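Local structure of proteolytically activated form of PPO4 Tyrosinase (4OUA) at residues V72-L85 against V301-P315. The protein catalyses the o-hydroxylation of monophenols and the oxidation of the resulting o-diphenols to o-quinones at a pair of copper ions, the initial step of melanin synthesis. Sequence-based numbering, arbitrary orientation.
Sequences VPYESGYCTHSQVL and VTQGPEREGSMGFAP. With CU1 (copper (I) ion), chain C.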
ATOM      1  N   VAL A  72      -4.526  12.606  21.195  1.00 58.83           N
ATOM      2  CA  VAL A  72      -4.008  11.283  20.870  1.00 55.74           C
ATOM      3  C   VAL A  72      -3.052  10.788  21.952  1.00 59.68           C
ATOM      4  O   VAL A  72      -2.251  11.561  22.481  1.00 58.75           O
ATOM      5  CB  VAL A  72      -3.289  11.280  19.509  1.00 49.94           C
ATOM      6  CG1 VAL A  72      -4.296  11.393  18.377  1.00 45.54           C
ATOM      7  CG2 VAL A  72      -2.275  12.411  19.445  1.00 57.57           C
ATOM      8  N   PRO A  73      -3.133   9.490  22.279  1.00 55.63           N
ATOM      9  CA  PRO A  73      -2.369   8.868  23.367  1.00 62.06           C
ATOM     10  C   PRO A  73      -0.860   8.840  23.137  1.00 51.54           C
ATOM     11  O   PRO A  73      -0.125   8.415  24.027  1.00 56.84           O
ATOM     12  CB  PRO A  73      -2.927   7.441  23.411  1.00 57.36           C
ATOM     13  CG  PRO A  73      -3.440   7.198  22.035  1.00 55.86           C
ATOM     14  CD  PRO A  73      -3.990   8.517  21.582  1.00 47.35           C
ATOM     15  N   TYR A  74      -0.404   9.285  21.971  1.00 50.20           N
ATOM     16  CA  TYR A  74       1.015   9.207  21.647  1.00 50.87           C
ATOM     17  C   TYR A  74       1.342   9.992  20.382  1.00 49.77           C
ATOM     18  O   TYR A  74       0.716   9.795  19.342  1.00 50.46           O
ATOM     19  CB  TYR A  74       1.435   7.743  21.487  1.00 42.22           C
ATOM     20  CG  TYR A  74       2.920   7.498  21.601  1.00 44.97           C
ATOM     21  CD1 TYR A  74       3.569   7.606  22.823  1.00 49.66           C
ATOM     22  CD2 TYR A  74       3.674   7.137  20.490  1.00 44.27           C
ATOM     23  CE1 TYR A  74       4.929   7.376  22.936  1.00 45.34           C
ATOM     24  CE2 TYR A  74       5.032   6.904  20.592  1.00 37.88           C
ATOM     25  CZ  TYR A  74       5.654   7.024  21.818  1.00 41.08           C
ATOM     26  OH  TYR A  74       7.006   6.792  21.928  1.00 49.04           O
ATOM     27  N   GLU A  75       2.325  10.883  20.477  1.00 53.90           N
ATOM     28  CA  GLU A  75       2.733  11.690  19.335  1.00 48.13           C
ATOM     29  C   GLU A  75       3.713  10.926  18.454  1.00 43.92           C
ATOM     30  O   GLU A  75       4.897  10.813  18.772  1.00 49.30           O
ATOM     31  CB  GLU A  75       3.359  13.008  19.794  1.00 54.03           C
ATOM     32  CG  GLU A  75       3.688  13.960  18.653  1.00 54.08           C
ATOM     33  CD  GLU A  75       4.325  15.251  19.130  1.00 72.59           C
ATOM     34  OE1 GLU A  75       4.681  15.334  20.325  1.00 84.66           O
ATOM     35  OE2 GLU A  75       4.468  16.183  18.311  1.00 70.53           O
ATOM     36  N   SER A  76       3.205  10.406  17.342  1.00 42.11           N
ATOM     37  CA  SER A  76       4.007   9.631  16.406  1.00 43.75           C
ATOM     38  C   SER A  76       3.178   9.309  15.169  1.00 42.79           C
ATOM     39  O   SER A  76       2.104   9.877  14.971  1.00 41.63           O
ATOM     40  CB  SER A  76       4.514   8.345  17.065  1.00 43.95           C
ATOM     41  OG  SER A  76       5.294   7.580  16.164  1.00 40.98           O
ATOM     42  N   GLY A  77       3.675   8.398  14.339  1.00 39.07           N
ATOM     43  CA  GLY A  77       2.941   7.973  13.162  1.00 36.27           C
ATOM     44  C   GLY A  77       1.705   7.178  13.537  1.00 42.06           C
ATOM     45  O   GLY A  77       1.499   6.849  14.704  1.00 43.82           O
ATOM     46  N   TYR A  78       0.873   6.877  12.546  1.00 44.25           N
ATOM     47  CA  TYR A  78      -0.319   6.067  12.771  1.00 41.49           C
ATOM     48  C   TYR A  78      -0.031   4.589  12.545  1.00 38.11           C
ATOM     49  O   TYR A  78      -0.610   3.729  13.210  1.00 40.33           O
ATOM     50  CB  TYR A  78      -1.462   6.505  11.853  1.00 37.54           C
ATOM     51  CG  TYR A  78      -2.403   7.527  12.448  1.00 36.05           C
ATOM     52  CD1 TYR A  78      -3.173   7.224  13.563  1.00 37.02           C
ATOM     53  CD2 TYR A  78      -2.546   8.783  11.874  1.00 38.63           C
ATOM     54  CE1 TYR A  78      -4.044   8.152  14.102  1.00 41.54           C
ATOM     55  CE2 TYR A  78      -3.415   9.717  12.406  1.00 39.66           C
ATOM     56  CZ  TYR A  78      -4.162   9.396  13.519  1.00 42.13           C
ATOM     57  OH  TYR A  78      -5.027  10.324  14.051  1.00 41.84           O
ATOM     58  N   CYS A  79       0.865   4.303  11.602  1.00 38.80           N
ATOM     59  CA  CYS A  79       1.124   2.934  11.167  1.00 38.97           C
ATOM     60  C   CYS A  79       1.560   2.040  12.317  1.00 35.53           C
ATOM     61  O   CYS A  79       2.341   2.444  13.178  1.00 37.32           O
ATOM     62  CB  CYS A  79       2.181   2.908  10.059  1.00 40.22           C
ATOM     63  SG  CYS A  79       3.850   3.366  10.579  1.00 48.13           S
ATOM     64  N   THR A  80       1.036   0.821  12.322  1.00 39.52           N
ATOM     65  CA  THR A  80       1.346  -0.152  13.355  1.00 41.36           C
ATOM     66  C   THR A  80       2.427  -1.110  12.875  1.00 44.53           C
ATOM     67  O   THR A  80       2.232  -1.847  11.908  1.00 47.17           O
ATOM     68  CB  THR A  80       0.100  -0.948  13.761  1.00 33.49           C
ATOM     69  OG1 THR A  80      -0.419  -1.632  12.614  1.00 35.88           O
ATOM     70  CG2 THR A  80      -0.965  -0.015  14.311  1.00 33.22           C
ATOM     71  N   HIS A  81       3.569  -1.093  13.553  1.00 46.99           N
ATOM     72  CA  HIS A  81       4.704  -1.912  13.152  1.00 46.13           C
ATOM     73  C   HIS A  81       5.258  -2.681  14.345  1.00 46.72           C
ATOM     74  O   HIS A  81       5.260  -2.178  15.468  1.00 56.44           O
ATOM     75  CB  HIS A  81       5.792  -1.038  12.519  1.00 43.39           C
ATOM     76  CG  HIS A  81       5.290  -0.155  11.418  1.00 40.90           C
ATOM     77  ND1 HIS A  81       5.126   1.204  11.570  1.00 42.24           N
ATOM     78  CD2 HIS A  81       4.905  -0.440  10.151  1.00 39.65           C
ATOM     79  CE1 HIS A  81       4.666   1.720  10.443  1.00 49.32           C
ATOM     80  NE2 HIS A  81       4.522   0.742   9.566  1.00 43.79           N
ATOM     81  N   SER A  82       5.716  -3.904  14.092  1.00 39.28           N
ATOM     82  CA  SER A  82       6.258  -4.766  15.139  1.00 41.61           C
ATOM     83  C   SER A  82       5.181  -5.203  16.129  1.00 39.24           C
ATOM     84  O   SER A  82       5.482  -5.584  17.260  1.00 36.62           O
ATOM     85  CB  SER A  82       7.395  -4.060  15.879  1.00 38.08           C
ATOM     86  OG  SER A  82       8.387  -3.612  14.974  1.00 41.70           O
ATOM     87  N   GLN A  83       3.925  -5.148  15.698  1.00 34.83           N
ATOM     88  CA  GLN A  83       2.807  -5.523  16.555  1.00 42.15           C
ATOM     89  C   GLN A  83       1.759  -6.331  15.792  1.00 48.39           C
ATOM     90  O   GLN A  83       1.766  -6.372  14.561  1.00 48.71           O
ATOM     91  CB  GLN A  83       2.168  -4.278  17.171  1.00 35.58           C
ATOM     92  CG  GLN A  83       2.000  -3.131  16.197  1.00 46.08           C
ATOM     93  CD  GLN A  83       0.940  -2.147  16.641  1.00 49.39           C
ATOM     94  OE1 GLN A  83      -0.164  -2.540  17.010  1.00 40.21           O
ATOM     95  NE2 GLN A  83       1.270  -0.861  16.611  1.00 52.83           N
ATOM     96  N   VAL A  84       0.853  -6.963  16.534  1.00 41.99           N
ATOM     97  CA  VAL A  84      -0.126  -7.881  15.958  1.00 46.06           C
ATOM     98  C   VAL A  84      -1.091  -7.219  14.977  1.00 40.14           C
ATOM     99  O   VAL A  84      -1.741  -7.902  14.187  1.00 37.30           O
ATOM    100  CB  VAL A  84      -0.958  -8.567  17.061  1.00 43.65           C
ATOM    101  CG1 VAL A  84      -0.104  -9.558  17.835  1.00 46.32           C
ATOM    102  CG2 VAL A  84      -1.564  -7.529  17.993  1.00 36.14           C
ATOM    103  N   LEU A  85      -1.180  -5.894  15.024  1.00 44.53           N
ATOM    104  CA  LEU A  85      -2.156  -5.173  14.212  1.00 42.14           C
ATOM    105  C   LEU A  85      -1.612  -4.751  12.851  1.00 37.04           C
ATOM    106  O   LEU A  85      -2.322  -4.120  12.072  1.00 36.72           O
ATOM    107  CB  LEU A  85      -2.659  -3.937  14.960  1.00 35.52           C
ATOM    108  CG  LEU A  85      -3.481  -4.198  16.222  1.00 35.99           C
ATOM    109  CD1 LEU A  85      -4.052  -2.899  16.755  1.00 30.31           C
ATOM    110  CD2 LEU A  85      -4.587  -5.205  15.940  1.00 39.19           C
ATOM    111  N   VAL A 301      -6.331 -12.201  14.189  1.00 38.07           N
ATOM    112  CA  VAL A 301      -5.599 -11.403  15.168  1.00 37.63           C
ATOM    113  C   VAL A 301      -5.627 -11.994  16.575  1.00 37.15           C
ATOM    114  O   VAL A 301      -6.683 -12.367  17.082  1.00 38.30           O
ATOM    115  CB  VAL A 301      -6.156  -9.966  15.244  1.00 47.14           C
ATOM    116  CG1 VAL A 301      -5.339  -9.128  16.221  1.00 38.95           C
ATOM    117  CG2 VAL A 301      -6.174  -9.327  13.860  1.00 42.88           C
ATOM    118  N   THR A 302      -4.454 -12.070  17.196  1.00 42.24           N
ATOM    119  CA  THR A 302      -4.345 -12.470  18.595  1.00 39.55           C
ATOM    120  C   THR A 302      -3.810 -11.304  19.419  1.00 43.98           C
ATOM    121  O   THR A 302      -3.330 -10.313  18.868  1.00 47.31           O
ATOM    122  CB  THR A 302      -3.428 -13.695  18.779  1.00 36.51           C
ATOM    123  OG1 THR A 302      -2.071 -13.329  18.503  1.00 34.41           O
ATOM    124  CG2 THR A 302      -3.850 -14.824  17.850  1.00 34.44           C
ATOM    125  N   GLN A 303      -3.894 -11.426  20.739  1.00 42.60           N
ATOM    126  CA  GLN A 303      -3.492 -10.346  21.633  1.00 39.23           C
ATOM    127  C   GLN A 303      -1.981 -10.123  21.637  1.00 49.45           C
ATOM    128  O   GLN A 303      -1.200 -11.063  21.487  1.00 51.90           O
ATOM    129  CB  GLN A 303      -3.983 -10.634  23.052  1.00 39.55           C
ATOM    130  CG  GLN A 303      -3.463  -9.663  24.093  1.00 55.23           C
ATOM    131  CD  GLN A 303      -4.121  -9.859  25.442  1.00 58.99           C
ATOM    132  OE1 GLN A 303      -5.271 -10.288  25.526  1.00 64.51           O
ATOM    133  NE2 GLN A 303      -3.391  -9.548  26.507  1.00 64.89           N
ATOM    134  N   GLY A 304      -1.578  -8.866  21.810  1.00 47.29           N
ATOM    135  CA  GLY A 304      -0.174  -8.499  21.832  1.00 45.17           C
ATOM    136  C   GLY A 304       0.024  -7.047  22.232  1.00 52.26           C
ATOM    137  O   GLY A 304      -0.881  -6.227  22.075  1.00 50.35           O
ATOM    138  N   PRO A 305       1.214  -6.721  22.758  1.00 52.07           N
ATOM    139  CA  PRO A 305       1.539  -5.374  23.244  1.00 43.53           C
ATOM    140  C   PRO A 305       2.011  -4.418  22.149  1.00 46.41           C
ATOM    141  O   PRO A 305       2.521  -4.856  21.118  1.00 44.96           O
ATOM    142  CB  PRO A 305       2.667  -5.640  24.240  1.00 49.69           C
ATOM    143  CG  PRO A 305       3.373  -6.827  23.666  1.00 51.26           C
ATOM    144  CD  PRO A 305       2.303  -7.679  23.023  1.00 53.51           C
ATOM    145  N   GLU A 306       1.834  -3.121  22.384  1.00 51.99           N
ATOM    146  CA  GLU A 306       2.364  -2.090  21.497  1.00 47.33           C
ATOM    147  C   GLU A 306       3.805  -1.772  21.875  1.00 51.62           C
ATOM    148  O   GLU A 306       4.056  -1.030  22.824  1.00 59.10           O
ATOM    149  CB  GLU A 306       1.510  -0.822  21.564  1.00 46.97           C
ATOM    150  CG  GLU A 306       2.113   0.380  20.841  1.00 46.22           C
ATOM    151  CD  GLU A 306       1.959   0.303  19.331  1.00 51.17           C
ATOM    152  OE1 GLU A 306       2.967   0.486  18.613  1.00 54.60           O
ATOM    153  OE2 GLU A 306       0.827   0.069  18.858  1.00 44.52           O
ATOM    154  N   ARG A 307       4.751  -2.332  21.129  1.00 52.69           N
ATOM    155  CA  ARG A 307       6.163  -2.207  21.477  1.00 52.95           C
ATOM    156  C   ARG A 307       6.803  -0.926  20.940  1.00 52.89           C
ATOM    157  O   ARG A 307       7.455  -0.198  21.688  1.00 54.08           O
ATOM    158  CB  ARG A 307       6.931  -3.434  20.983  1.00 48.71           C
ATOM    159  CG  ARG A 307       6.770  -4.644  21.896  1.00 66.23           C
ATOM    160  CD  ARG A 307       7.325  -5.919  21.281  1.00 64.25           C
ATOM    161  NE  ARG A 307       6.402  -6.512  20.317  1.00 55.69           N
ATOM    162  CZ  ARG A 307       6.586  -7.695  19.741  1.00 60.37           C
ATOM    163  NH1 ARG A 307       7.662  -8.415  20.032  1.00 62.34           N
ATOM    164  NH2 ARG A 307       5.695  -8.160  18.875  1.00 50.48           N
ATOM    165  N   GLU A 308       6.618  -0.647  19.653  1.00 53.12           N
ATOM    166  CA  GLU A 308       7.191   0.559  19.059  1.00 49.39           C
ATOM    167  C   GLU A 308       6.467   1.818  19.528  1.00 56.61           C
ATOM    168  O   GLU A 308       7.093   2.760  20.016  1.00 53.04           O
ATOM    169  CB  GLU A 308       7.154   0.486  17.532  1.00 48.81           C
ATOM    170  CG  GLU A 308       8.116  -0.520  16.926  1.00 54.53           C
ATOM    171  CD  GLU A 308       8.453  -0.197  15.483  1.00 57.52           C
ATOM    172  OE1 GLU A 308       8.214   0.955  15.060  1.00 57.48           O
ATOM    173  OE2 GLU A 308       8.957  -1.092  14.772  1.00 54.53           O
ATOM    174  N   GLY A 309       5.147   1.827  19.371  1.00 50.59           N
ATOM    175  CA  GLY A 309       4.339   2.977  19.733  1.00 39.03           C
ATOM    176  C   GLY A 309       3.864   3.735  18.509  1.00 40.69           C
ATOM    177  O   GLY A 309       4.657   4.075  17.632  1.00 44.88           O
ATOM    178  N   SER A 310       2.562   3.993  18.443  1.00 43.06           N
ATOM    179  CA  SER A 310       1.979   4.736  17.332  1.00 44.02           C
ATOM    180  C   SER A 310       0.942   5.712  17.873  1.00 44.26           C
ATOM    181  O   SER A 310       0.595   5.660  19.049  1.00 41.93           O
ATOM    182  CB  SER A 310       1.350   3.786  16.314  1.00 42.46           C
ATOM    183  OG  SER A 310       0.233   3.117  16.873  1.00 48.88           O
ATOM    184  N   MET A 311       0.437   6.601  17.026  1.00 42.29           N
ATOM    185  CA  MET A 311      -0.490   7.623  17.506  1.00 47.83           C
ATOM    186  C   MET A 311      -1.828   7.008  17.932  1.00 52.09           C
ATOM    187  O   MET A 311      -2.680   7.687  18.503  1.00 49.30           O
ATOM    188  CB  MET A 311      -0.694   8.700  16.429  1.00 43.39           C
ATOM    189  CG  MET A 311      -1.706   9.805  16.772  1.00 37.92           C
ATOM    190  SD  MET A 311      -1.905  11.061  15.481  1.00 57.28           S
ATOM    191  CE  MET A 311      -0.490  12.132  15.806  1.00 47.49           C
ATOM    192  N   GLY A 312      -2.010   5.721  17.661  1.00 44.29           N
ATOM    193  CA  GLY A 312      -3.209   5.032  18.098  1.00 43.14           C
ATOM    194  C   GLY A 312      -2.997   4.397  19.459  1.00 50.68           C
ATOM    195  O   GLY A 312      -3.889   4.409  20.308  1.00 46.97           O
ATOM    196  N   PHE A 313      -1.806   3.845  19.668  1.00 47.36           N
ATOM    197  CA  PHE A 313      -1.496   3.148  20.910  1.00 45.59           C
ATOM    198  C   PHE A 313      -0.127   3.532  21.458  1.00 48.86           C
ATOM    199  O   PHE A 313       0.873   3.484  20.742  1.00 46.51           O
ATOM    200  CB  PHE A 313      -1.551   1.634  20.702  1.00 40.55           C
ATOM    201  CG  PHE A 313      -2.753   1.168  19.938  1.00 41.79           C
ATOM    202  CD1 PHE A 313      -3.989   1.074  20.555  1.00 43.90           C
ATOM    203  CD2 PHE A 313      -2.646   0.815  18.604  1.00 40.69           C
ATOM    204  CE1 PHE A 313      -5.099   0.642  19.853  1.00 37.86           C
ATOM    205  CE2 PHE A 313      -3.748   0.381  17.896  1.00 38.82           C
ATOM    206  CZ  PHE A 313      -4.978   0.294  18.523  1.00 40.68           C
ATOM    207  N   ALA A 314      -0.088   3.906  22.732  1.00 51.77           N
ATOM    208  CA  ALA A 314       1.172   4.187  23.406  1.00 45.98           C
ATOM    209  C   ALA A 314       1.896   2.881  23.717  1.00 53.41           C
ATOM    210  O   ALA A 314       1.264   1.831  23.827  1.00 55.83           O
ATOM    211  CB  ALA A 314       0.933   4.983  24.675  1.00 50.08           C
ATOM    212  N   PRO A 315       3.227   2.946  23.864  1.00 50.89           N
ATOM    213  CA  PRO A 315       4.044   1.752  24.110  1.00 52.34           C
ATOM    214  C   PRO A 315       3.661   1.041  25.405  1.00 51.28           C
ATOM    215  O   PRO A 315       3.690   1.649  26.474  1.00 54.55           O
ATOM    216  CB  PRO A 315       5.469   2.310  24.189  1.00 52.25           C
ATOM    217  CG  PRO A 315       5.295   3.745  24.559  1.00 49.23           C
ATOM    218  CD  PRO A 315       4.032   4.178  23.882  1.00 48.61           C
TER
HETATM  219 CU   CU1 C 401       3.403   0.839   7.790  1.00 44.28          CU
HETATM  220  O   HOH W   1       5.440   0.246   6.637  0.90 42.65           O
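The ring of Tyr74 takes Pro315 over one face, CD standing 3.8 Å from the ring centroid in a CH-pi contact offset toward the rim, while Ala314 CB and the Ser310 carbonyl approach obliquely. The ring of Tyr78 receives sulfur instead: Met311 SD lies over one face, 3.9 Å from the centroid, a Met-aromatic contact. With CG anti to the backbone N (chi1 177°) and the next torsion also extended, the methionine chain carries SD out to that ring; the bend about CG-SD then turns CE toward Ser76 O and Val72, and CG rests on Val72 CG1. The third ring, Phe313, crosses Leu85 at about a right angle, and Leu85 CD1 comes obliquely to CE2 at 3.5 Å; the other methyl of Leu85 leans on Val301.

This pair illustrates how a loop and a largely irregular segment can be joined by side-chain packing and a few polar links, with no strand pairing between them. Met311 N donates to Gly77 O (2.6 Å), and Met311 CA adds a C-H...O contact to Tyr74 O. Farther along, Ser82 OG donates to Glu308 OE2 on its anti side, 28° out of the carboxylate plane, and also hydrogen-bonds His235. The Gln83 amide stands nearly perpendicular to the Glu306 carboxylate, whose OE1 accepts a hydrogen bond from Gly309 N (2.7 Å) within 301-315.

Cys79 SG is joined to His81 CE1 by a thioether bond, as in other fungal tyrosinases and in catechol oxidases. His81 NE2 binds copper at 2.1 Å, and His56 and His90 complete its protein ligands. Residues 72-85 lie in the loop between helices 49-54 and 86-109, the latter touching Tyr78 through Trp89; residues 301-315 run alongside them, with strand 304-305 pairing antiparallel with strand 318-319 and Val301 packing against Trp229 of helix 229-233.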